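Local coordinates for excinuclease ABC, subunit A. (Deinococcus radiodurans, PDB 2VF7), which binds DNA, ATP and zinc as an ABC-family UvrA protein and probably takes part in recognising damaged DNA for excision repair, at residues G607-L615 with F701-L711; R625-F634 with R671-V679. The protein carries 1 engineered substitution. One frame throughout, in Å; residues are numbered along the deposited sequence.

Contact 1 (G607-L615 with F701-L711); sequences GLFDQVRKL and FADESAIFRAL
Ile-707 CG1 lies 3.9 Å from Leu-608 O where two helices of the second ABC region pack, the CA atoms of this pair being the closest across the segments. It is an apolar helix-helix packing: 609-615 and 705-711 run roughly antiparallel, their axes 9.6 Å apart at the closest and turned by 144°. The apolar contacts centre on Ile-707. Its CG1 lies anti to the carbonyl carbon (chi1 -68°), from where CD1 reaches between the helices to Gln-611 CB at 3.8 Å and to Val-612 CG2 at 3.9 Å. The Gln-611 and Ile-707 chains lie alongside each other, pointing in contrary directions, while Val-612 stands roughly perpendicular to Ile-707. Leu-608 sends one methyl, CD2, across to Leu-711 CD2 at 3.6 Å and Ala-710 CB at 4.0 Å. Within 701-711, Ile-707 CG2 sits over one face of the Phe-701 ring, near its rim. Val-612 also packs on helix 686-690. Among the polar groups, Gln-611 turns back on its own segment, and NE2 donates to Gly-607 O. Glu-704 is the N-cap residue of helix 705-711; its OE1 forms a salt bridge with Arg-682, and OE2 has a weak hydrogen bond with Tyr-681 OH. About two turns on from Leu-608, Leu-615 CD1 meets Phe-701 CE2 at 4.1 Å and Glu-704 OE2 at 4.0 Å.

Contact 2 (R625-F634 with R671-V679); sequences RGYNAGRFSF and RYNAETLEV
The backbones of 625-634 and 671-679 approach most closely at Phe-634 and Arg-671, with CA atoms 6.6 Å apart, and at Arg-631 and Thr-676, segment 625-634 passing through a 3-10 segment at 629-632. Arg-631 has CG anti to the backbone N (chi1 -176°) and bends at chi2, carrying its guanidinium to 671-679. There NE donates in plane to Thr-676 OG1 at 3.0 Å, while NH2 makes a weak bond to Asn-673 OD1, which also receives Thr-676 N in an Asx motif. Thr-676 OG1 also hydrogen-bonds with Gly-639 O. Arg-631 NH2 and Glu-675 OE2, 3.9 Å apart, pair by charge alone, the oxygen well out of the guanidinium plane. Tyr-627 CE1 lies over one face of this guanidinium, and Tyr-627 OH donates to Glu-675 OE2 at 2.8 Å. An alanine in place of Arg-631 is likely to leave Thr-676 OG1 without the NE donor, Asn-673 OD1 without its weak bond and Glu-675 with one charge partner fewer. In sequence the segments bracket the zinc ligands Cys-641, Cys-644, Cys-664 and Cys-667, and the Arg-671 side chain lies about 6 Å from the metal. Arg-671 extends over one face of the Phe-634 ring, CZ 4.6 Å from the centroid in a cation-pi contact and NH2 bonded to Gly-725 O. At the ring's edge sits Tyr-672 OH, which donates to Phe-632 O at 2.8 Å. Arg-625 NH2 and Glu-678 OE2 form a weakly bonded salt bridge.

Contact 2 is nested within the chain loop that contact 1 closes: 607-615 comes first, then 625-634, 671-679 and finally 701-711. Their centres lie 18 Å apart, on the same side of the chain's centre and within the same ABC transporter region. Helix 609-617 joins them, facing helix 705-716 in contact 1 and touching the 625-634 loop through Arg-613, whose NH1 probably bonds to Ala-629 O. Phe-609 of the same helix packs against Tyr-672, and helix 686-690 meets side chains from both contacts. The zinc-bearing loops are thereby packed against neighbouring helices of the same ABC region.

Contact 1 (G607-L615 with F701-L711)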
loop_
_atom_site.group_PDB
_atom_site.type_symbol
_atom_site.label_atom_id
_atom_site.label_comp_id
_atom_site.label_asym_id
_atom_site.label_seq_id
_atom_site.Cartn_x
_atom_site.Cartn_y
_atom_site.Cartn_z
ATOM N N GLY A 607 -34.958 9.889 -16.560
ATOM C CA GLY A 607 -35.457 11.228 -16.819
ATOM C C GLY A 607 -36.605 11.543 -15.887
ATOM O O GLY A 607 -37.176 12.627 -15.940
ATOM N N LEU A 608 -36.947 10.585 -15.035
ATOM C CA LEU A 608 -38.102 10.712 -14.159
ATOM C C LEU A 608 -37.886 11.673 -12.987
ATOM O O LEU A 608 -38.849 12.153 -12.404
ATOM C CB LEU A 608 -38.553 9.328 -13.672
ATOM C CG LEU A 608 -37.752 8.497 -12.661
ATOM C CD1 LEU A 608 -37.903 8.989 -11.222
ATOM C CD2 LEU A 608 -38.208 7.062 -12.748
ATOM N N PHE A 609 -36.636 11.974 -12.651
ATOM C CA PHE A 609 -36.365 12.801 -11.479
ATOM C C PHE A 609 -36.827 14.254 -11.674
ATOM O O PHE A 609 -37.134 14.932 -10.696
ATOM C CB PHE A 609 -34.888 12.713 -11.069
ATOM C CG PHE A 609 -34.596 13.228 -9.666
ATOM C CD1 PHE A 609 -35.162 12.624 -8.548
ATOM C CD2 PHE A 609 -33.750 14.314 -9.473
ATOM C CE1 PHE A 609 -34.899 13.109 -7.242
ATOM C CE2 PHE A 609 -33.488 14.789 -8.194
ATOM C CZ PHE A 609 -34.069 14.173 -7.074
ATOM N N ASP A 610 -36.906 14.704 -12.925
ATOM C CA ASP A 610 -37.304 16.078 -13.273
ATOM C C ASP A 610 -38.705 16.468 -12.800
ATOM O O ASP A 610 -38.916 17.613 -12.399
ATOM C CB ASP A 610 -37.262 16.288 -14.794
ATOM C CG ASP A 610 -35.905 16.725 -15.289
ATOM O OD1 ASP A 610 -35.044 15.854 -15.540
ATOM O OD2 ASP A 610 -35.698 17.948 -15.447
ATOM N N GLN A 611 -39.656 15.529 -12.923
ATOM C CA GLN A 611 -41.051 15.694 -12.509
ATOM C C GLN A 611 -41.183 15.550 -11.003
ATOM O O GLN A 611 -41.997 16.234 -10.365
ATOM C CB GLN A 611 -41.961 14.657 -13.165
ATOM C CG GLN A 611 -41.353 13.816 -14.302
ATOM C CD GLN A 611 -40.826 14.647 -15.470
ATOM O OE1 GLN A 611 -41.431 15.663 -15.881
ATOM N NE2 GLN A 611 -39.682 14.215 -16.013
ATOM N N VAL A 612 -40.375 14.652 -10.446
ATOM C CA VAL A 612 -40.280 14.463 -9.013
ATOM C C VAL A 612 -39.933 15.796 -8.346
ATOM O O VAL A 612 -40.521 16.152 -7.322
ATOM C CB VAL A 612 -39.249 13.343 -8.650
ATOM C CG1 VAL A 612 -39.022 13.266 -7.147
ATOM C CG2 VAL A 612 -39.695 11.996 -9.181
ATOM N N ARG A 613 -39.008 16.555 -8.925
ATOM C CA ARG A 613 -38.554 17.789 -8.274
ATOM C C ARG A 613 -39.608 18.883 -8.397
ATOM O O ARG A 613 -39.777 19.716 -7.511
ATOM C CB ARG A 613 -37.245 18.263 -8.879
ATOM C CG ARG A 613 -36.132 17.259 -8.777
ATOM C CD ARG A 613 -34.828 17.885 -9.196
ATOM N NE ARG A 613 -34.702 17.979 -10.646
ATOM C CZ ARG A 613 -34.744 19.117 -11.337
ATOM N NH1 ARG A 613 -34.901 20.275 -10.723
ATOM N NH2 ARG A 613 -34.604 19.091 -12.642
ATOM N N LYS A 614 -40.290 18.865 -9.535
ATOM C CA LYS A 614 -41.529 19.616 -9.801
ATOM C C LYS A 614 -42.611 19.425 -8.713
ATOM O O LYS A 614 -43.235 20.386 -8.287
ATOM C CB LYS A 614 -42.038 19.175 -11.173
ATOM C CG LYS A 614 -43.202 19.920 -11.713
ATOM C CD LYS A 614 -43.826 19.167 -12.882
ATOM C CE LYS A 614 -44.890 18.144 -12.431
ATOM N NZ LYS A 614 -44.305 16.810 -12.094
ATOM N N LEU A 615 -42.813 18.188 -8.261
ATOM C CA LEU A 615 -43.842 17.859 -7.260
ATOM C C LEU A 615 -43.462 18.327 -5.875
ATOM O O LEU A 615 -44.327 18.550 -5.028
ATOM C CB LEU A 615 -44.083 16.339 -7.191
ATOM C CG LEU A 615 -44.675 15.548 -8.365
ATOM C CD1 LEU A 615 -44.673 14.048 -8.103
ATOM C CD2 LEU A 615 -46.092 16.048 -8.732
ATOM N N PHE A 701 -46.150 6.267 -6.754
ATOM C CA PHE A 701 -46.365 7.161 -7.897
ATOM C C PHE A 701 -47.385 6.652 -8.897
ATOM O O PHE A 701 -47.402 7.121 -10.036
ATOM C CB PHE A 701 -45.066 7.369 -8.658
ATOM C CG PHE A 701 -44.070 8.210 -7.933
ATOM C CD1 PHE A 701 -42.858 7.664 -7.522
ATOM C CD2 PHE A 701 -44.344 9.544 -7.653
ATOM C CE1 PHE A 701 -41.917 8.456 -6.848
ATOM C CE2 PHE A 701 -43.431 10.336 -6.979
ATOM C CZ PHE A 701 -42.211 9.790 -6.582
ATOM N N ALA A 702 -48.211 5.693 -8.475
ATOM C CA ALA A 702 -49.261 5.099 -9.299
ATOM C C ALA A 702 -50.076 6.098 -10.126
ATOM O O ALA A 702 -50.447 5.806 -11.259
ATOM C CB ALA A 702 -50.192 4.289 -8.423
ATOM N N ASP A 703 -50.358 7.266 -9.555
ATOM C CA ASP A 703 -51.217 8.251 -10.204
ATOM C C ASP A 703 -50.474 9.444 -10.822
ATOM O O ASP A 703 -51.105 10.413 -11.261
ATOM C CB ASP A 703 -52.307 8.718 -9.231
ATOM C CG ASP A 703 -53.442 7.708 -9.101
ATOM O OD1 ASP A 703 -53.917 7.477 -7.960
ATOM O OD2 ASP A 703 -53.866 7.147 -10.145
ATOM N N GLU A 704 -49.143 9.365 -10.859
ATOM C CA GLU A 704 -48.305 10.343 -11.570
ATOM C C GLU A 704 -47.819 9.650 -12.817
ATOM O O GLU A 704 -46.876 8.863 -12.777
ATOM C CB GLU A 704 -47.106 10.798 -10.745
ATOM C CG GLU A 704 -47.133 10.365 -9.300
ATOM C CD GLU A 704 -48.157 11.100 -8.498
ATOM O OE1 GLU A 704 -48.934 10.450 -7.778
ATOM O OE2 GLU A 704 -48.198 12.332 -8.599
ATOM N N SER A 705 -48.480 9.959 -13.917
ATOM C CA SER A 705 -48.474 9.143 -15.123
ATOM C C SER A 705 -47.088 8.865 -15.740
ATOM O O SER A 705 -46.737 7.711 -16.002
ATOM C CB SER A 705 -49.409 9.798 -16.132
ATOM O OG SER A 705 -49.511 9.048 -17.314
ATOM N N ALA A 706 -46.309 9.920 -15.955
ATOM C CA ALA A 706 -45.021 9.827 -16.635
ATOM C C ALA A 706 -43.947 9.134 -15.792
ATOM O O ALA A 706 -43.074 8.449 -16.330
ATOM C CB ALA A 706 -44.554 11.223 -17.065
ATOM N N ILE A 707 -43.993 9.344 -14.476
ATOM C CA ILE A 707 -43.066 8.701 -13.558
ATOM C C ILE A 707 -43.427 7.229 -13.525
ATOM O O ILE A 707 -42.602 6.385 -13.876
ATOM C CB ILE A 707 -43.086 9.335 -12.139
ATOM C CG1 ILE A 707 -42.515 10.765 -12.161
ATOM C CG2 ILE A 707 -42.276 8.487 -11.149
ATOM C CD1 ILE A 707 -43.033 11.644 -11.076
ATOM N N PHE A 708 -44.676 6.923 -13.181
ATOM C CA PHE A 708 -45.146 5.533 -13.104
ATOM C C PHE A 708 -44.820 4.687 -14.343
ATOM O O PHE A 708 -44.563 3.486 -14.227
ATOM C CB PHE A 708 -46.645 5.490 -12.796
ATOM C CG PHE A 708 -47.264 4.125 -12.928
ATOM C CD1 PHE A 708 -47.268 3.240 -11.858
ATOM C CD2 PHE A 708 -47.854 3.727 -14.124
ATOM C CE1 PHE A 708 -47.856 1.970 -11.979
ATOM C CE2 PHE A 708 -48.435 2.449 -14.259
ATOM C CZ PHE A 708 -48.437 1.575 -13.181
ATOM N N ARG A 709 -44.848 5.297 -15.522
ATOM C CA ARG A 709 -44.561 4.566 -16.752
ATOM C C ARG A 709 -43.082 4.236 -16.970
ATOM O O ARG A 709 -42.752 3.180 -17.505
ATOM C CB ARG A 709 -45.144 5.306 -17.950
ATOM C CG ARG A 709 -46.667 5.129 -18.073
ATOM C CD ARG A 709 -47.133 5.358 -19.492
ATOM N NE ARG A 709 -48.375 6.137 -19.543
ATOM C CZ ARG A 709 -48.402 7.471 -19.674
ATOM N NH1 ARG A 709 -47.246 8.205 -19.782
ATOM N NH2 ARG A 709 -49.590 8.077 -19.703
ATOM N N ALA A 710 -42.201 5.148 -16.572
ATOM C CA ALA A 710 -40.760 4.911 -16.576
ATOM C C ALA A 710 -40.415 3.738 -15.637
ATOM O O ALA A 710 -39.735 2.795 -16.037
ATOM C CB ALA A 710 -40.008 6.192 -16.185
ATOM N N LEU A 711 -40.929 3.804 -14.414
ATOM C CA LEU A 711 -40.819 2.757 -13.401
ATOM C C LEU A 711 -41.394 1.422 -13.827
ATOM O O LEU A 711 -40.952 0.374 -13.337
ATOM C CB LEU A 711 -41.558 3.187 -12.136
ATOM C CG LEU A 711 -41.156 4.465 -11.408
ATOM C CD1 LEU A 711 -42.131 4.703 -10.261
ATOM C CD2 LEU A 711 -39.729 4.395 -10.885
#

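Contact 2 (R625-F634 with R671-V679)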
loop_
_atom_site.group_PDB
_atom_site.type_symbol
_atom_site.label_atom_id
_atom_site.label_comp_id
_atom_site.label_asym_id
_atom_site.label_seq_id
_atom_site.Cartn_x
_atom_site.Cartn_y
_atom_site.Cartn_z
ATOM N N ARG A 625 -40.856 29.196 1.463
ATOM C CA ARG A 625 -39.497 29.574 1.142
ATOM C C ARG A 625 -39.460 29.790 -0.356
ATOM O O ARG A 625 -40.307 29.283 -1.082
ATOM C CB ARG A 625 -38.533 28.463 1.510
ATOM C CG ARG A 625 -38.406 28.142 2.994
ATOM C CD ARG A 625 -39.113 26.841 3.312
ATOM N NE ARG A 625 -38.284 25.848 4.014
ATOM C CZ ARG A 625 -38.131 25.775 5.335
ATOM N NH1 ARG A 625 -38.716 26.665 6.138
ATOM N NH2 ARG A 625 -37.394 24.812 5.860
ATOM N N GLY A 626 -38.486 30.530 -0.848
ATOM C CA GLY A 626 -38.459 30.772 -2.280
ATOM C C GLY A 626 -37.737 29.652 -2.996
ATOM O O GLY A 626 -36.680 29.905 -3.587
ATOM N N TYR A 627 -38.278 28.426 -2.916
ATOM C CA TYR A 627 -37.657 27.229 -3.543
ATOM C C TYR A 627 -38.303 26.957 -4.893
ATOM O O TYR A 627 -39.541 27.055 -5.039
ATOM C CB TYR A 627 -37.841 25.935 -2.727
ATOM C CG TYR A 627 -37.190 25.812 -1.360
ATOM C CD1 TYR A 627 -36.262 26.733 -0.895
ATOM C CD2 TYR A 627 -37.501 24.721 -0.541
ATOM C CE1 TYR A 627 -35.679 26.584 0.370
ATOM C CE2 TYR A 627 -36.933 24.565 0.712
ATOM C CZ TYR A 627 -36.016 25.487 1.163
ATOM O OH TYR A 627 -35.446 25.320 2.413
ATOM N N ASN A 628 -37.476 26.640 -5.877
ATOM C CA ASN A 628 -37.969 26.064 -7.104
ATOM C C ASN A 628 -37.490 24.616 -7.163
ATOM O O ASN A 628 -36.858 24.137 -6.212
ATOM C CB ASN A 628 -37.524 26.883 -8.318
ATOM C CG ASN A 628 -36.027 26.911 -8.494
ATOM O OD1 ASN A 628 -35.303 27.522 -7.701
ATOM N ND2 ASN A 628 -35.548 26.254 -9.561
ATOM N N ALA A 629 -37.812 23.927 -8.260
ATOM C CA ALA A 629 -37.495 22.515 -8.439
ATOM C C ALA A 629 -35.990 22.301 -8.382
ATOM O O ALA A 629 -35.528 21.206 -8.058
ATOM C CB ALA A 629 -38.064 22.009 -9.760
ATOM N N GLY A 630 -35.242 23.347 -8.719
ATOM C CA GLY A 630 -33.782 23.364 -8.629
ATOM C C GLY A 630 -33.213 23.067 -7.248
ATOM O O GLY A 630 -32.195 22.406 -7.137
ATOM N N ARG A 631 -33.865 23.532 -6.194
ATOM C CA ARG A 631 -33.514 23.157 -4.826
ATOM C C ARG A 631 -33.384 21.628 -4.636
ATOM O O ARG A 631 -32.716 21.169 -3.730
ATOM C CB ARG A 631 -34.579 23.717 -3.872
ATOM C CG ARG A 631 -34.336 23.519 -2.384
ATOM C CD ARG A 631 -33.271 24.491 -1.885
ATOM N NE ARG A 631 -32.763 24.120 -0.565
ATOM C CZ ARG A 631 -32.183 24.955 0.274
ATOM N NH1 ARG A 631 -32.022 26.236 -0.047
ATOM N NH2 ARG A 631 -31.778 24.511 1.450
ATOM N N PHE A 632 -34.048 20.842 -5.486
ATOM C CA PHE A 632 -34.182 19.412 -5.237
ATOM C C PHE A 632 -33.314 18.615 -6.200
ATOM O O PHE A 632 -33.387 17.389 -6.255
ATOM C CB PHE A 632 -35.664 18.982 -5.236
ATOM C CG PHE A 632 -36.517 19.738 -4.234
ATOM C CD1 PHE A 632 -36.589 19.330 -2.905
ATOM C CD2 PHE A 632 -37.231 20.866 -4.617
ATOM C CE1 PHE A 632 -37.357 20.046 -1.960
ATOM C CE2 PHE A 632 -38.005 21.595 -3.678
ATOM C CZ PHE A 632 -38.079 21.171 -2.353
ATOM N N SER A 633 -32.481 19.330 -6.951
ATOM C CA SER A 633 -31.456 18.719 -7.764
ATOM C C SER A 633 -30.209 18.487 -6.909
ATOM O O SER A 633 -29.863 19.314 -6.061
ATOM C CB SER A 633 -31.112 19.638 -8.943
ATOM O OG SER A 633 -30.386 18.943 -9.951
ATOM N N PHE A 634 -29.536 17.363 -7.105
ATOM C CA PHE A 634 -28.208 17.193 -6.509
ATOM C C PHE A 634 -27.139 17.466 -7.560
ATOM O O PHE A 634 -25.978 17.169 -7.335
ATOM C CB PHE A 634 -28.035 15.796 -5.898
ATOM C CG PHE A 634 -28.385 14.678 -6.833
ATOM C CD1 PHE A 634 -27.453 14.205 -7.756
ATOM C CD2 PHE A 634 -29.650 14.108 -6.810
ATOM C CE1 PHE A 634 -27.786 13.211 -8.636
ATOM C CE2 PHE A 634 -29.987 13.110 -7.688
ATOM C CZ PHE A 634 -29.067 12.653 -8.590
ATOM N N ARG A 671 -27.541 13.035 0.249
ATOM C CA ARG A 671 -27.168 13.918 -0.891
ATOM C C ARG A 671 -27.635 15.382 -0.758
ATOM O O ARG A 671 -27.340 16.206 -1.641
ATOM C CB ARG A 671 -27.694 13.403 -2.220
ATOM C CG ARG A 671 -27.111 12.160 -2.800
ATOM C CD ARG A 671 -27.786 11.892 -4.177
ATOM N NE ARG A 671 -27.638 10.509 -4.639
ATOM C CZ ARG A 671 -26.807 10.101 -5.606
ATOM N NH1 ARG A 671 -26.028 10.963 -6.242
ATOM N NH2 ARG A 671 -26.768 8.816 -5.957
ATOM N N TYR A 672 -28.356 15.702 0.321
ATOM C CA TYR A 672 -28.966 17.025 0.486
ATOM C C TYR A 672 -28.660 17.609 1.840
ATOM O O TYR A 672 -28.379 16.861 2.781
ATOM C CB TYR A 672 -30.492 16.946 0.302
ATOM C CG TYR A 672 -30.923 16.526 -1.089
ATOM C CD1 TYR A 672 -31.130 17.473 -2.089
ATOM C CD2 TYR A 672 -31.103 15.152 -1.414
ATOM C CE1 TYR A 672 -31.523 17.077 -3.379
ATOM C CE2 TYR A 672 -31.497 14.746 -2.703
ATOM C CZ TYR A 672 -31.700 15.722 -3.674
ATOM O OH TYR A 672 -32.096 15.348 -4.933
ATOM N N ASN A 673 -28.704 18.941 1.950
ATOM C CA ASN A 673 -28.581 19.582 3.263
ATOM C C ASN A 673 -29.835 19.318 4.095
ATOM O O ASN A 673 -30.799 18.760 3.579
ATOM C CB ASN A 673 -28.164 21.073 3.190
ATOM C CG ASN A 673 -29.186 21.954 2.499
ATOM O OD1 ASN A 673 -30.389 21.732 2.595
ATOM N ND2 ASN A 673 -28.708 22.977 1.815
ATOM N N ALA A 674 -29.797 19.667 5.379
ATOM C CA ALA A 674 -30.853 19.327 6.329
ATOM C C ALA A 674 -32.122 20.115 6.076
ATOM O O ALA A 674 -33.217 19.641 6.337
ATOM C CB ALA A 674 -30.374 19.575 7.756
ATOM N N GLU A 675 -31.961 21.337 5.594
ATOM C CA GLU A 675 -33.077 22.245 5.379
ATOM C C GLU A 675 -33.930 21.801 4.189
ATOM O O GLU A 675 -35.143 21.989 4.184
ATOM C CB GLU A 675 -32.539 23.656 5.177
ATOM C CG GLU A 675 -33.563 24.665 4.761
ATOM C CD GLU A 675 -32.958 26.017 4.556
ATOM O OE1 GLU A 675 -31.824 26.228 5.051
ATOM O OE2 GLU A 675 -33.620 26.871 3.917
ATOM N N THR A 676 -33.288 21.182 3.200
ATOM C CA THR A 676 -33.990 20.629 2.039
ATOM C C THR A 676 -34.826 19.394 2.418
ATOM O O THR A 676 -35.848 19.127 1.797
ATOM C CB THR A 676 -32.990 20.302 0.910
ATOM O OG1 THR A 676 -32.133 21.430 0.690
ATOM C CG2 THR A 676 -33.698 19.968 -0.362
ATOM N N LEU A 677 -34.414 18.674 3.465
ATOM C CA LEU A 677 -35.040 17.391 3.818
ATOM C C LEU A 677 -36.219 17.569 4.773
ATOM O O LEU A 677 -36.938 16.607 5.088
ATOM C CB LEU A 677 -34.009 16.414 4.420
ATOM C CG LEU A 677 -32.756 16.030 3.623
ATOM C CD1 LEU A 677 -31.658 15.568 4.576
ATOM C CD2 LEU A 677 -33.057 14.958 2.611
ATOM N N GLU A 678 -36.398 18.806 5.228
ATOM C CA GLU A 678 -37.567 19.214 6.019
ATOM C C GLU A 678 -38.852 19.311 5.194
ATOM O O GLU A 678 -39.950 19.353 5.766
ATOM C CB GLU A 678 -37.303 20.568 6.704
ATOM C CG GLU A 678 -36.235 20.533 7.791
ATOM C CD GLU A 678 -36.141 21.839 8.554
ATOM O OE1 GLU A 678 -35.361 21.904 9.545
ATOM O OE2 GLU A 678 -36.849 22.803 8.174
ATOM N N VAL A 679 -38.708 19.368 3.866
ATOM C CA VAL A 679 -39.840 19.469 2.931
ATOM C C VAL A 679 -40.320 18.077 2.523
ATOM O O VAL A 679 -39.534 17.256 2.029
ATOM C CB VAL A 679 -39.479 20.299 1.650
ATOM C CG1 VAL A 679 -40.698 20.472 0.733
ATOM C CG2 VAL A 679 -38.864 21.666 2.023
#